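Local coordinates for protein 6-phospho-beta-d glycosidase (Streptococcus pyogenes, PDB 5FOO) that probably hydrolyses 6-phospho-beta-glucosides as a glycoside hydrolase family 1 enzyme, and binds 6-phosphocyclophellitol in its active-site pocket, at residues Val190-Ala193 / Tyr194-Leu198; Ala267-Lys271 / Asp272-Trp276. The protein carries 1 engineered substitution. One frame throughout, in Å; residues are numbered along the deposited sequence.

In the fold
Two short local contacts, whose centres lie 14 Å apart, illustrate how neighbouring elements outside the strands of a TIM barrel combine local bonds with packing on each other. Contact 1 is a buried turn in the N-terminal half of helix 186-208, which lies in the chain between the fourth barrel strand, 159-161, and the fifth, 218-224; contact 2 closes the end of helix 263-271 and leads into the loop before helix 280-288. The pieces meet through W276, whose ring stacks on that of Y194, with Y194 CD2 3.4 Å from W276 CD1. V190 also packs against the loop. The side chain of L196 is about 14 Å from the bound 6-phosphocyclophellitol; neither contact supplies a residue to its pocket.

Contact 1. Residues Val190-Ala193 / Tyr194-Leu198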
# COMPACT_ATOMS: atom_id res chain seq x y z
N VAL A 190 7.06 17.38 4.55
CA VAL A 190 8.39 17.07 4.11
C VAL A 190 9.15 16.36 5.24
O VAL A 190 9.91 15.42 5.00
CB VAL A 190 9.09 18.35 3.64
CG1 VAL A 190 10.55 18.12 3.38
CG2 VAL A 190 8.42 18.83 2.37
N GLN A 191 8.96 16.81 6.47
CA GLN A 191 9.66 16.19 7.58
C GLN A 191 9.08 14.76 7.80
O GLN A 191 9.84 13.82 7.99
CB GLN A 191 9.58 17.07 8.86
CG GLN A 191 10.35 16.49 10.04
CD GLN A 191 11.85 16.48 9.82
OE1 GLN A 191 12.43 17.53 9.53
NE2 GLN A 191 12.52 15.31 9.99
N VAL A 192 7.76 14.62 7.75
CA VAL A 192 7.12 13.31 7.79
C VAL A 192 7.67 12.34 6.74
O VAL A 192 7.93 11.18 7.09
CB VAL A 192 5.58 13.43 7.75
CG1 VAL A 192 4.85 12.12 7.49
CG2 VAL A 192 5.09 13.96 9.12
N ALA A 193 7.87 12.81 5.50
CA ALA A 193 8.44 12.00 4.45
C ALA A 193 9.85 11.51 4.82
O ALA A 193 10.14 10.32 4.71
CB ALA A 193 8.46 12.74 3.15
N TYR A 194 10.71 12.42 5.30
CA TYR A 194 12.03 11.99 5.77
C TYR A 194 11.90 10.97 6.92
O TYR A 194 12.61 9.95 6.95
CB TYR A 194 12.88 13.17 6.22
CG TYR A 194 14.16 12.81 6.92
CD1 TYR A 194 14.20 12.59 8.24
CD2 TYR A 194 15.34 12.71 6.19
CE1 TYR A 194 15.39 12.24 8.88
CE2 TYR A 194 16.55 12.38 6.79
CZ TYR A 194 16.56 12.11 8.13
OH TYR A 194 17.73 11.79 8.68
N ASN A 195 10.95 11.21 7.84
CA ASN A 195 10.85 10.38 9.02
C ASN A 195 10.35 8.98 8.65
O ASN A 195 10.82 7.99 9.21
CB ASN A 195 9.96 11.01 10.09
CG ASN A 195 10.62 12.20 10.80
OD1 ASN A 195 11.81 12.53 10.61
ND2 ASN A 195 9.83 12.85 11.63
N LEU A 196 9.46 8.88 7.66
CA LEU A 196 9.00 7.57 7.15
C LEU A 196 10.10 6.74 6.48
O LEU A 196 10.21 5.50 6.67
CB LEU A 196 7.81 7.76 6.24
CG LEU A 196 6.56 8.15 7.01
CD1 LEU A 196 5.54 8.67 6.02
CD2 LEU A 196 5.96 6.99 7.76
N ALA A 197 10.94 7.44 5.72
CA ALA A 197 12.10 6.83 5.07
C ALA A 197 13.16 6.36 6.08
O ALA A 197 13.69 5.29 5.92
CB ALA A 197 12.74 7.80 4.11
N LEU A 198 13.43 7.18 7.08
CA LEU A 198 14.30 6.85 8.18
C LEU A 198 13.74 5.67 8.97
O LEU A 198 14.50 4.77 9.35
CB LEU A 198 14.52 8.03 9.12
CG LEU A 198 15.35 7.73 10.40
CD1 LEU A 198 16.78 7.37 10.06
CD2 LEU A 198 15.32 8.93 11.30
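V190 opens this helical turn by taking the N-H of Y194 on its carbonyl oxygen, the i to i+4 bond that repeats at each of the next three residues. Q191 is held to N195 twice. Its carbonyl O receives N195 N at 2.8 Å, and its side chain, with CG anti to the backbone N (chi1 -177°) and bent at chi2, comes round along the helix until NE2 lies 2.9 Å from N195 OD1. This second bond is asymmetric: the acceptor sits in the plane of the Q191 amide, whereas NE2 stands above the N195 carbonyl plane, 41° out of it. The two amides are turned 51° against each other. The same NE2 approaches Y194 CD1 obliquely at 3.6 Å. The remaining amide atoms reach farther, Q191 OE1 to the backbone N of Q277 and N195 ND2 to the carbonyl of W133. V192 adds an apolar counterpart on another side of the helix, where its CG1 lies 3.8 Å from L196 CD1 and the two chains run alongside. A193, the last of the first four, accepts A197 N while its methyl turns to L251 and F252 of helix 235-258. Each amide of the Q191-N195 pair is thus gripped at both of its polar atoms, which should fix which way round each amide sits.

Contact 2. Residues Ala267-Lys271 / Asp272-Trp276; sequences AVLKK and DGVLW
With CG anti to its carbonyl carbon (chi1 -67°) and an extended chi2, L269 spreads its two methyls toward different residues of the following loop. W276 takes a less common torsion, CG lying between the backbone N and the carbonyl carbon (chi1 47°), and this brings the six-membered part of its indole back toward the helix. L269 CD1 meets that ring obliquely, 3.6 Å from W276 CZ3, while the L269 and V274 side chains cross at about a right angle, L269 CD2 touching V274 CG2 at 3.8 Å. L275 fills in beside them: its CD1 packs on L269 CB and also lies over one face of the W276 ring, offset toward the rim.

The backbone that makes this return possible is a Schellman motif, a classic way of ending an alpha-helix. G273, the first residue to leave helical geometry, has a positive phi of 73°, a value that favours glycine. Two bonds reach back into the last turn: V274 N to L269 O at 2.9 Å, and G273 N to K270 O at 3.0 Å, the latter donor standing well above the carbonyl plane. D272 N still makes a helical bond to V268 O, and a weak one to L269 O. The apolar contact of L269 with V274 spans the same reversal.

At the outer side K271 curls back alongside D272, its NZ forming a salt bridge to D272 OD1 at 2.8 Å on the syn side of the carboxylate. The other oxygen, OD2, accepts a hydrogen bond from W317 NE1 and shares another with Y322 OH, both from residues outside the regular helices and strands.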
# COMPACT_ATOMS: atom_id res chain seq x y z
N ALA A 267 17.79 19.91 -3.41
CA ALA A 267 18.02 21.34 -3.78
C ALA A 267 16.69 22.12 -3.89
O ALA A 267 16.60 23.23 -3.40
CB ALA A 267 18.81 21.45 -5.10
N VAL A 268 15.62 21.53 -4.44
CA VAL A 268 14.34 22.23 -4.48
C VAL A 268 13.81 22.52 -3.08
O VAL A 268 13.37 23.65 -2.76
CB VAL A 268 13.32 21.51 -5.37
CG1 VAL A 268 11.92 22.15 -5.29
CG2 VAL A 268 13.82 21.45 -6.83
N LEU A 269 13.84 21.51 -2.23
CA LEU A 269 13.25 21.63 -0.89
C LEU A 269 13.99 22.70 -0.09
O LEU A 269 13.35 23.48 0.60
CB LEU A 269 13.29 20.29 -0.12
CG LEU A 269 12.40 19.21 -0.73
CD1 LEU A 269 12.68 17.93 0.05
CD2 LEU A 269 10.91 19.57 -0.67
N LYS A 270 15.31 22.73 -0.24
CA LYS A 270 16.20 23.70 0.43
C LYS A 270 15.97 25.13 -0.07
O LYS A 270 15.84 26.04 0.71
CB LYS A 270 17.61 23.29 0.16
CG LYS A 270 18.74 23.91 0.94
CD LYS A 270 20.00 23.43 0.17
CE LYS A 270 21.29 23.41 0.95
NZ LYS A 270 21.48 24.76 1.56
N LYS A 271 15.86 25.28 -1.38
CA LYS A 271 15.55 26.55 -1.97
C LYS A 271 14.20 27.04 -1.50
O LYS A 271 14.03 28.23 -1.29
CB LYS A 271 15.58 26.46 -3.49
CG LYS A 271 15.12 27.71 -4.23
CD LYS A 271 14.98 27.48 -5.75
CE LYS A 271 14.01 26.39 -6.21
NZ LYS A 271 12.55 26.60 -5.98
N ASP A 272 13.25 26.15 -1.30
CA ASP A 272 11.93 26.57 -0.92
C ASP A 272 11.83 26.69 0.59
O ASP A 272 10.73 26.88 1.07
CB ASP A 272 10.81 25.63 -1.42
CG ASP A 272 10.70 25.59 -2.92
OD1 ASP A 272 11.26 26.48 -3.54
OD2 ASP A 272 10.02 24.71 -3.48
N GLY A 273 12.91 26.50 1.32
CA GLY A 273 12.83 26.61 2.78
C GLY A 273 12.13 25.51 3.56
O GLY A 273 11.73 25.75 4.68
N VAL A 274 11.95 24.31 2.99
CA VAL A 274 11.18 23.28 3.66
C VAL A 274 11.91 21.95 3.84
O VAL A 274 11.30 20.97 4.25
CB VAL A 274 9.81 23.03 2.94
CG1 VAL A 274 8.91 24.27 3.05
CG2 VAL A 274 10.00 22.61 1.48
N LEU A 275 13.21 21.93 3.57
CA LEU A 275 14.01 20.74 3.74
C LEU A 275 13.91 20.17 5.18
O LEU A 275 13.90 20.90 6.17
CB LEU A 275 15.46 20.99 3.36
CG LEU A 275 16.41 19.77 3.35
CD1 LEU A 275 16.09 18.80 2.21
CD2 LEU A 275 17.85 20.23 3.26
N TRP A 276 13.78 18.84 5.25
CA TRP A 276 13.74 18.08 6.50
C TRP A 276 14.97 18.34 7.32
O TRP A 276 16.01 18.72 6.81
CB TRP A 276 13.62 16.54 6.24
CG TRP A 276 14.59 16.02 5.20
CD1 TRP A 276 15.95 15.93 5.30
CD2 TRP A 276 14.25 15.60 3.89
NE1 TRP A 276 16.48 15.52 4.12
CE2 TRP A 276 15.46 15.23 3.25
CE3 TRP A 276 13.02 15.43 3.22
CZ2 TRP A 276 15.50 14.68 1.97
CZ3 TRP A 276 13.05 14.90 1.90
CH2 TRP A 276 14.28 14.54 1.30